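Local coordinates for protein transcriptional regulator, marR family, putative (Sulfolobus solfataricus, PDB 3F3X) that probably acts as a DNA-binding transcription factor of the MarR family, a dimeric winged-helix regulator implicated in transcriptional activation in archaea, at residues L43-L56 with I91-L104. Sequence-based numbering, arbitrary orientation.
Sequences LKATSEEPRSMVYL and IVIVEITPKGRQVL. With SO4 (sulfate ion), chain B.
In the conformer given, Ile96 CG2 lies over one face of the Arg101 guanidinium, while Ser47 O sits at its edge and accepts from NH1 at 2.9 Å, in the carbonyl plane and on a lone pair. The Arg51 guanidinium is covered by Tyr55 OH on one face and Glu49 CG on the opposite one; at its edge NE donates to Ala45 O, above the carbonyl plane, and NH2 bridges to the anti lone pair of Glu48 OE1 (2.7 Å), an oxygen shared with Arg59. Arg51 and Val94 form an antiparallel hydrogen-bonded pair, with Val94 N 2.7 Å from Arg51 O. This joins strand 51-52 to strand 92-96 of the wing in the MarR winged helix-turn-helix. Ser52 caps the next helix through Tyr55 N. Val94 CG2 meets Met53 SD at 3.4 Å, the Met53 chain bending at chi2 (-70°), and Val94 CG1 packs on Thr46 CG2. Leu104 CD2 presses on Ser47 CB at 3.4 Å, tighter than usual. The base of Lys44 touches Leu104, and its extended chain leads away to O4 of a sulfate, probably from the crystallisation liquor, through NZ (2.8 Å); an alanine here would probably cost that anion a positively charged donor, leaving Arg59, Tyr60 and the second subunit's Lys16 and Gln9. A water links Thr46 O to Ile96 N.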
ATOM      1  N   LEU A  43     -12.608   3.009 -13.234  1.00 15.90           N
ATOM      2  CA  LEU A  43     -13.770   3.797 -13.619  1.00 16.82           C
ATOM      3  C   LEU A  43     -13.426   5.287 -13.598  1.00 17.23           C
ATOM      4  O   LEU A  43     -13.795   6.021 -14.506  1.00 16.69           O
ATOM      5  CB  LEU A  43     -14.951   3.515 -12.682  1.00 16.99           C
ATOM      6  CG  LEU A  43     -15.554   2.111 -12.824  1.00 19.42           C
ATOM      7  CD1 LEU A  43     -16.670   1.907 -11.803  1.00 21.33           C
ATOM      8  CD2 LEU A  43     -16.106   1.929 -14.232  1.00 21.74           C
ATOM      9  N   LYS A  44     -12.705   5.736 -12.576  1.00 17.56           N
ATOM     10  CA  LYS A  44     -12.355   7.152 -12.508  1.00 19.01           C
ATOM     11  C   LYS A  44     -11.501   7.592 -13.700  1.00 19.87           C
ATOM     12  O   LYS A  44     -11.801   8.594 -14.354  1.00 18.99           O
ATOM     13  CB  LYS A  44     -11.610   7.467 -11.212  1.00 19.35           C
ATOM     14  CG  LYS A  44     -11.209   8.942 -11.096  1.00 19.21           C
ATOM     15  CD  LYS A  44     -10.422   9.216  -9.825  1.00 21.03           C
ATOM     16  CE  LYS A  44     -10.008  10.681  -9.740  1.00 20.89           C
ATOM     17  NZ  LYS A  44      -9.109  10.921  -8.570  1.00 23.91           N
ATOM     18  N   ALA A  45     -10.441   6.842 -13.986  1.00 19.77           N
ATOM     19  CA  ALA A  45      -9.548   7.183 -15.093  1.00 19.59           C
ATOM     20  C   ALA A  45     -10.250   7.175 -16.458  1.00 19.23           C
ATOM     21  O   ALA A  45     -10.023   8.066 -17.287  1.00 18.16           O
ATOM     22  CB  ALA A  45      -8.362   6.226 -15.113  1.00 15.76           C
ATOM     23  N   THR A  46     -11.087   6.168 -16.699  1.00 19.15           N
ATOM     24  CA  THR A  46     -11.792   6.089 -17.975  1.00 17.68           C
ATOM     25  C   THR A  46     -12.932   7.104 -18.068  1.00 17.75           C
ATOM     26  O   THR A  46     -13.339   7.475 -19.166  1.00 18.62           O
ATOM     27  CB  THR A  46     -12.337   4.655 -18.254  1.00 17.34           C
ATOM     28  OG1 THR A  46     -13.207   4.238 -17.195  1.00 18.98           O
ATOM     29  CG2 THR A  46     -11.172   3.659 -18.386  1.00 18.56           C
ATOM     30  N   SER A  47     -13.441   7.565 -16.927  1.00 19.83           N
ATOM     31  CA  SER A  47     -14.511   8.560 -16.951  1.00 20.72           C
ATOM     32  C   SER A  47     -13.944   9.863 -17.521  1.00 22.22           C
ATOM     33  O   SER A  47     -14.683  10.695 -18.054  1.00 19.76           O
ATOM     34  CB  SER A  47     -15.066   8.810 -15.544  1.00 21.19           C
ATOM     35  OG  SER A  47     -14.169   9.578 -14.757  1.00 21.87           O
ATOM     36  N   GLU A  48     -12.628  10.031 -17.396  1.00 21.34           N
ATOM     37  CA  GLU A  48     -11.935  11.218 -17.903  1.00 23.99           C
ATOM     38  C   GLU A  48     -11.823  11.161 -19.431  1.00 24.36           C
ATOM     39  O   GLU A  48     -12.056  12.154 -20.124  1.00 23.61           O
ATOM     40  CB  GLU A  48     -10.539  11.309 -17.269  1.00 23.88           C
ATOM     41  CG  GLU A  48     -10.575  11.550 -15.761  1.00 21.76           C
ATOM     42  CD  GLU A  48      -9.280  11.172 -15.064  1.00 25.94           C
ATOM     43  OE1 GLU A  48      -8.302  10.804 -15.751  1.00 23.73           O
ATOM     44  OE2 GLU A  48      -9.246  11.237 -13.816  1.00 28.29           O
ATOM     45  N   GLU A  49     -11.460   9.991 -19.941  1.00 22.02           N
ATOM     46  CA  GLU A  49     -11.338   9.746 -21.377  1.00 23.49           C
ATOM     47  C   GLU A  49     -10.940   8.278 -21.517  1.00 21.60           C
ATOM     48  O   GLU A  49     -10.432   7.682 -20.565  1.00 19.62           O
ATOM     49  CB  GLU A  49     -10.262  10.649 -22.014  1.00 24.14           C
ATOM     50  CG  GLU A  49      -8.811  10.227 -21.733  1.00 24.05           C
ATOM     51  CD  GLU A  49      -7.793  11.125 -22.431  1.00 27.38           C
ATOM     52  OE1 GLU A  49      -7.618  12.282 -21.999  1.00 25.85           O
ATOM     53  OE2 GLU A  49      -7.174  10.675 -23.419  1.00 27.46           O
ATOM     54  N   PRO A  50     -11.183   7.668 -22.689  1.00 20.31           N
ATOM     55  CA  PRO A  50     -10.816   6.260 -22.872  1.00 21.02           C
ATOM     56  C   PRO A  50      -9.326   6.077 -22.585  1.00 21.76           C
ATOM     57  O   PRO A  50      -8.514   6.910 -22.979  1.00 23.05           O
ATOM     58  CB  PRO A  50     -11.172   6.002 -24.334  1.00 21.98           C
ATOM     59  CG  PRO A  50     -12.358   6.925 -24.551  1.00 22.14           C
ATOM     60  CD  PRO A  50     -11.869   8.193 -23.883  1.00 22.20           C
ATOM     61  N   ARG A  51      -8.976   4.995 -21.893  1.00 20.54           N
ATOM     62  CA  ARG A  51      -7.586   4.740 -21.524  1.00 19.72           C
ATOM     63  C   ARG A  51      -7.110   3.368 -21.972  1.00 21.20           C
ATOM     64  O   ARG A  51      -7.858   2.391 -21.896  1.00 19.25           O
ATOM     65  CB  ARG A  51      -7.423   4.812 -20.004  1.00 19.21           C
ATOM     66  CG  ARG A  51      -7.951   6.076 -19.341  1.00 17.14           C
ATOM     67  CD  ARG A  51      -7.170   7.300 -19.782  1.00 18.17           C
ATOM     68  NE  ARG A  51      -7.449   8.448 -18.925  1.00 18.85           N
ATOM     69  CZ  ARG A  51      -6.806   9.607 -18.994  1.00 19.12           C
ATOM     70  NH1 ARG A  51      -5.841   9.786 -19.890  1.00 20.46           N
ATOM     71  NH2 ARG A  51      -7.118  10.584 -18.161  1.00 17.78           N
ATOM     72  N   SER A  52      -5.855   3.286 -22.408  1.00 20.58           N
ATOM     73  CA  SER A  52      -5.299   2.005 -22.832  1.00 22.42           C
ATOM     74  C   SER A  52      -4.994   1.174 -21.588  1.00 23.34           C
ATOM     75  O   SER A  52      -4.890   1.714 -20.482  1.00 20.71           O
ATOM     76  CB  SER A  52      -4.010   2.209 -23.640  1.00 21.57           C
ATOM     77  OG  SER A  52      -2.948   2.651 -22.813  1.00 22.74           O
ATOM     78  N   MET A  53      -4.843  -0.134 -21.770  1.00 23.74           N
ATOM     79  CA  MET A  53      -4.551  -1.032 -20.657  1.00 25.65           C
ATOM     80  C   MET A  53      -3.204  -0.683 -20.038  1.00 24.84           C
ATOM     81  O   MET A  53      -3.028  -0.760 -18.821  1.00 23.25           O
ATOM     82  CB  MET A  53      -4.553  -2.481 -21.144  1.00 27.67           C
ATOM     83  CG  MET A  53      -5.874  -2.910 -21.780  1.00 30.30           C
ATOM     84  SD  MET A  53      -7.227  -3.048 -20.585  1.00 32.83           S
ATOM     85  CE  MET A  53      -7.119  -4.782 -20.166  1.00 33.71           C
ATOM     86  N   VAL A  54      -2.252  -0.298 -20.884  1.00 24.16           N
ATOM     87  CA  VAL A  54      -0.922   0.081 -20.416  1.00 25.73           C
ATOM     88  C   VAL A  54      -1.024   1.355 -19.581  1.00 23.88           C
ATOM     89  O   VAL A  54      -0.386   1.481 -18.536  1.00 23.86           O
ATOM     90  CB  VAL A  54       0.044   0.342 -21.600  1.00 27.85           C
ATOM     91  CG1 VAL A  54       1.353   0.923 -21.084  1.00 28.75           C
ATOM     92  CG2 VAL A  54       0.305  -0.952 -22.357  1.00 32.28           C
ATOM     93  N   TYR A  55      -1.826   2.304 -20.050  1.00 22.21           N
ATOM     94  CA  TYR A  55      -2.004   3.555 -19.322  1.00 21.61           C
ATOM     95  C   TYR A  55      -2.526   3.284 -17.916  1.00 21.15           C
ATOM     96  O   TYR A  55      -2.050   3.873 -16.949  1.00 19.58           O
ATOM     97  CB  TYR A  55      -2.997   4.468 -20.036  1.00 21.07           C
ATOM     98  CG  TYR A  55      -3.317   5.722 -19.252  1.00 20.53           C
ATOM     99  CD1 TYR A  55      -2.592   6.893 -19.452  1.00 21.97           C
ATOM    100  CD2 TYR A  55      -4.333   5.730 -18.293  1.00 21.55           C
ATOM    101  CE1 TYR A  55      -2.867   8.045 -18.722  1.00 21.01           C
ATOM    102  CE2 TYR A  55      -4.620   6.877 -17.557  1.00 18.15           C
ATOM    103  CZ  TYR A  55      -3.880   8.031 -17.778  1.00 19.96           C
ATOM    104  OH  TYR A  55      -4.157   9.167 -17.061  1.00 20.23           O
ATOM    105  N   LEU A  56      -3.510   2.394 -17.811  1.00 21.09           N
ATOM    106  CA  LEU A  56      -4.104   2.077 -16.516  1.00 21.40           C
ATOM    107  C   LEU A  56      -3.125   1.415 -15.550  1.00 22.38           C
ATOM    108  O   LEU A  56      -3.033   1.809 -14.389  1.00 22.67           O
ATOM    109  CB  LEU A  56      -5.342   1.190 -16.710  1.00 20.76           C
ATOM    110  CG  LEU A  56      -6.486   1.890 -17.454  1.00 21.60           C
ATOM    111  CD1 LEU A  56      -7.532   0.864 -17.875  1.00 22.88           C
ATOM    112  CD2 LEU A  56      -7.101   2.976 -16.562  1.00 23.12           C
ATOM    113  N   ILE A  91      -3.732  -1.476 -30.186  1.00 42.72           N
ATOM    114  CA  ILE A  91      -3.875  -1.087 -28.784  1.00 38.73           C
ATOM    115  C   ILE A  91      -5.290  -1.268 -28.242  1.00 35.51           C
ATOM    116  O   ILE A  91      -6.263  -0.844 -28.866  1.00 35.01           O
ATOM    117  CB  ILE A  91      -3.488   0.394 -28.585  1.00 37.98           C
ATOM    118  CG1 ILE A  91      -2.102   0.661 -29.185  1.00 40.40           C
ATOM    119  CG2 ILE A  91      -3.509   0.741 -27.106  1.00 38.94           C
ATOM    120  CD1 ILE A  91      -0.994  -0.189 -28.598  1.00 38.80           C
ATOM    121  N   VAL A  92      -5.398  -1.884 -27.070  1.00 32.30           N
ATOM    122  CA  VAL A  92      -6.697  -2.094 -26.439  1.00 31.73           C
ATOM    123  C   VAL A  92      -7.047  -0.866 -25.603  1.00 29.64           C
ATOM    124  O   VAL A  92      -6.264  -0.438 -24.754  1.00 29.98           O
ATOM    125  CB  VAL A  92      -6.689  -3.332 -25.517  1.00 31.53           C
ATOM    126  CG1 VAL A  92      -8.034  -3.476 -24.821  1.00 31.18           C
ATOM    127  CG2 VAL A  92      -6.381  -4.583 -26.329  1.00 31.83           C
ATOM    128  N   ILE A  93      -8.224  -0.305 -25.853  1.00 26.22           N
ATOM    129  CA  ILE A  93      -8.684   0.872 -25.135  1.00 24.22           C
ATOM    130  C   ILE A  93      -9.891   0.522 -24.278  1.00 23.21           C
ATOM    131  O   ILE A  93     -10.757  -0.248 -24.698  1.00 23.23           O
ATOM    132  CB  ILE A  93      -9.106   1.994 -26.113  1.00 25.03           C
ATOM    133  CG1 ILE A  93      -7.920   2.404 -26.990  1.00 26.96           C
ATOM    134  CG2 ILE A  93      -9.641   3.186 -25.338  1.00 27.76           C
ATOM    135  CD1 ILE A  93      -6.756   2.978 -26.220  1.00 27.67           C
ATOM    136  N   VAL A  94      -9.943   1.098 -23.080  1.00 21.55           N
ATOM    137  CA  VAL A  94     -11.052   0.869 -22.162  1.00 19.87           C
ATOM    138  C   VAL A  94     -11.905   2.133 -22.147  1.00 19.53           C
ATOM    139  O   VAL A  94     -11.421   3.218 -21.842  1.00 18.71           O
ATOM    140  CB  VAL A  94     -10.560   0.593 -20.723  1.00 20.51           C
ATOM    141  CG1 VAL A  94     -11.753   0.322 -19.807  1.00 18.27           C
ATOM    142  CG2 VAL A  94      -9.611  -0.602 -20.712  1.00 21.29           C
ATOM    143  N   GLU A  95     -13.173   1.982 -22.494  1.00 18.09           N
ATOM    144  CA  GLU A  95     -14.100   3.098 -22.522  1.00 17.15           C
ATOM    145  C   GLU A  95     -15.182   2.856 -21.490  1.00 17.49           C
ATOM    146  O   GLU A  95     -15.713   1.749 -21.385  1.00 18.44           O
ATOM    147  CB  GLU A  95     -14.731   3.225 -23.913  1.00 18.58           C
ATOM    148  CG  GLU A  95     -15.849   4.261 -23.992  1.00 20.43           C
ATOM    149  CD  GLU A  95     -16.504   4.310 -25.365  1.00 23.73           C
ATOM    150  OE1 GLU A  95     -16.788   3.230 -25.927  1.00 21.60           O
ATOM    151  OE2 GLU A  95     -16.748   5.426 -25.870  1.00 23.29           O
ATOM    152  N   ILE A  96     -15.508   3.887 -20.715  0.50 16.40           N
ATOM    153  CA  ILE A  96     -16.538   3.755 -19.696  0.50 15.65           C
ATOM    154  C   ILE A  96     -17.905   3.811 -20.383  0.50 17.31           C
ATOM    155  O   ILE A  96     -18.045   4.412 -21.449  0.50 17.97           O
ATOM    156  CB  ILE A  96     -16.414   4.883 -18.629  0.50 14.02           C
ATOM    157  CG1 ILE A  96     -17.145   4.478 -17.349  0.50 13.37           C
ATOM    158  CG2 ILE A  96     -16.995   6.197 -19.168  0.50 13.88           C
ATOM    159  CD1 ILE A  96     -16.915   5.434 -16.185  0.50  7.80           C
ATOM    160  N   THR A  97     -18.899   3.165 -19.786  1.00 18.16           N
ATOM    161  CA  THR A  97     -20.253   3.144 -20.342  1.00 20.39           C
ATOM    162  C   THR A  97     -21.122   4.060 -19.478  1.00 22.21           C
ATOM    163  O   THR A  97     -20.730   4.438 -18.370  1.00 20.91           O
ATOM    164  CB  THR A  97     -20.873   1.741 -20.273  1.00 21.63           C
ATOM    165  OG1 THR A  97     -21.081   1.397 -18.898  1.00 21.89           O
ATOM    166  CG2 THR A  97     -19.952   0.699 -20.926  1.00 21.34           C
ATOM    167  N   PRO A  98     -22.311   4.433 -19.973  1.00 22.51           N
ATOM    168  CA  PRO A  98     -23.187   5.302 -19.181  1.00 22.68           C
ATOM    169  C   PRO A  98     -23.465   4.697 -17.807  1.00 23.58           C
ATOM    170  O   PRO A  98     -23.523   5.408 -16.798  1.00 24.24           O
ATOM    171  CB  PRO A  98     -24.436   5.402 -20.048  1.00 22.92           C
ATOM    172  CG  PRO A  98     -23.849   5.393 -21.440  1.00 23.16           C
ATOM    173  CD  PRO A  98     -22.832   4.269 -21.343  1.00 22.80           C
ATOM    174  N   LYS A  99     -23.630   3.380 -17.767  1.00 22.84           N
ATOM    175  CA  LYS A  99     -23.881   2.695 -16.502  1.00 25.29           C
ATOM    176  C   LYS A  99     -22.645   2.830 -15.616  1.00 23.27           C
ATOM    177  O   LYS A  99     -22.750   3.035 -14.405  1.00 21.59           O
ATOM    178  CB  LYS A  99     -24.188   1.218 -16.746  1.00 26.29           C
ATOM    179  CG  LYS A  99     -24.534   0.445 -15.486  1.00 33.29           C
ATOM    180  CD  LYS A  99     -24.847  -1.002 -15.820  1.00 39.22           C
ATOM    181  CE  LYS A  99     -25.103  -1.819 -14.569  1.00 43.04           C
ATOM    182  NZ  LYS A  99     -25.311  -3.253 -14.903  1.00 47.62           N
ATOM    183  N   GLY A 100     -21.475   2.718 -16.231  1.00 22.98           N
ATOM    184  CA  GLY A 100     -20.238   2.856 -15.489  1.00 21.46           C
ATOM    185  C   GLY A 100     -20.115   4.237 -14.857  1.00 21.32           C
ATOM    186  O   GLY A 100     -19.663   4.357 -13.720  1.00 21.18           O
ATOM    187  N   ARG A 101     -20.506   5.280 -15.585  1.00 20.27           N
ATOM    188  CA  ARG A 101     -20.428   6.639 -15.050  1.00 22.31           C
ATOM    189  C   ARG A 101     -21.335   6.785 -13.833  1.00 23.57           C
ATOM    190  O   ARG A 101     -20.995   7.466 -12.865  1.00 21.73           O
ATOM    191  CB  ARG A 101     -20.820   7.670 -16.114  1.00 21.55           C
ATOM    192  CG  ARG A 101     -19.818   7.796 -17.257  1.00 22.83           C
ATOM    193  CD  ARG A 101     -20.164   8.961 -18.174  1.00 25.11           C
ATOM    194  NE  ARG A 101     -19.292   9.029 -19.346  1.00 24.22           N
ATOM    195  CZ  ARG A 101     -18.079   9.578 -19.368  1.00 26.35           C
ATOM    196  NH1 ARG A 101     -17.557  10.129 -18.279  1.00 23.03           N
ATOM    197  NH2 ARG A 101     -17.380   9.570 -20.497  1.00 28.83           N
ATOM    198  N   GLN A 102     -22.488   6.130 -13.884  1.00 23.19           N
ATOM    199  CA  GLN A 102     -23.433   6.189 -12.781  1.00 27.14           C
ATOM    200  C   GLN A 102     -22.871   5.449 -11.566  1.00 25.94           C
ATOM    201  O   GLN A 102     -22.970   5.932 -10.436  1.00 25.52           O
ATOM    202  CB  GLN A 102     -24.774   5.586 -13.217  1.00 31.97           C
ATOM    203  CG  GLN A 102     -25.766   5.360 -12.091  1.00 41.08           C
ATOM    204  CD  GLN A 102     -27.151   4.997 -12.605  1.00 46.82           C
ATOM    205  OE1 GLN A 102     -27.294   4.191 -13.532  1.00 49.90           O
ATOM    206  NE2 GLN A 102     -28.180   5.583 -12.000  1.00 48.77           N
ATOM    207  N   VAL A 103     -22.274   4.285 -11.800  1.00 23.41           N
ATOM    208  CA  VAL A 103     -21.693   3.509 -10.712  1.00 23.55           C
ATOM    209  C   VAL A 103     -20.511   4.257 -10.105  1.00 23.83           C
ATOM    210  O   VAL A 103     -20.318   4.238  -8.889  1.00 24.41           O
ATOM    211  CB  VAL A 103     -21.251   2.107 -11.194  1.00 23.20           C
ATOM    212  CG1 VAL A 103     -20.424   1.414 -10.123  1.00 26.23           C
ATOM    213  CG2 VAL A 103     -22.480   1.264 -11.493  1.00 24.81           C
ATOM    214  N   LEU A 104     -19.723   4.926 -10.944  1.00 22.12           N
ATOM    215  CA  LEU A 104     -18.588   5.689 -10.440  1.00 21.84           C
ATOM    216  C   LEU A 104     -19.049   6.769  -9.456  1.00 22.62           C
ATOM    217  O   LEU A 104     -18.408   6.993  -8.425  1.00 22.21           O
ATOM    218  CB  LEU A 104     -17.829   6.349 -11.589  1.00 21.13           C
ATOM    219  CG  LEU A 104     -16.762   7.363 -11.168  1.00 22.00           C
ATOM    220  CD1 LEU A 104     -15.734   6.703 -10.247  1.00 23.36           C
ATOM    221  CD2 LEU A 104     -16.079   7.917 -12.411  1.00 21.18           C
TER
HETATM  222  S   SO4 B 201      -6.195   8.857  -9.410  1.00 27.53           S
HETATM  223  O1  SO4 B 201      -6.026   8.147  -8.127  1.00 29.51           O
HETATM  224  O2  SO4 B 201      -7.350   8.304 -10.131  1.00 28.59           O
HETATM  225  O3  SO4 B 201      -4.979   8.689 -10.232  1.00 24.43           O
HETATM  226  O4  SO4 B 201      -6.428  10.286  -9.137  1.00 28.54           O
HETATM  227  O   HOH W   1     -14.055   6.219 -21.529  1.00 18.40           O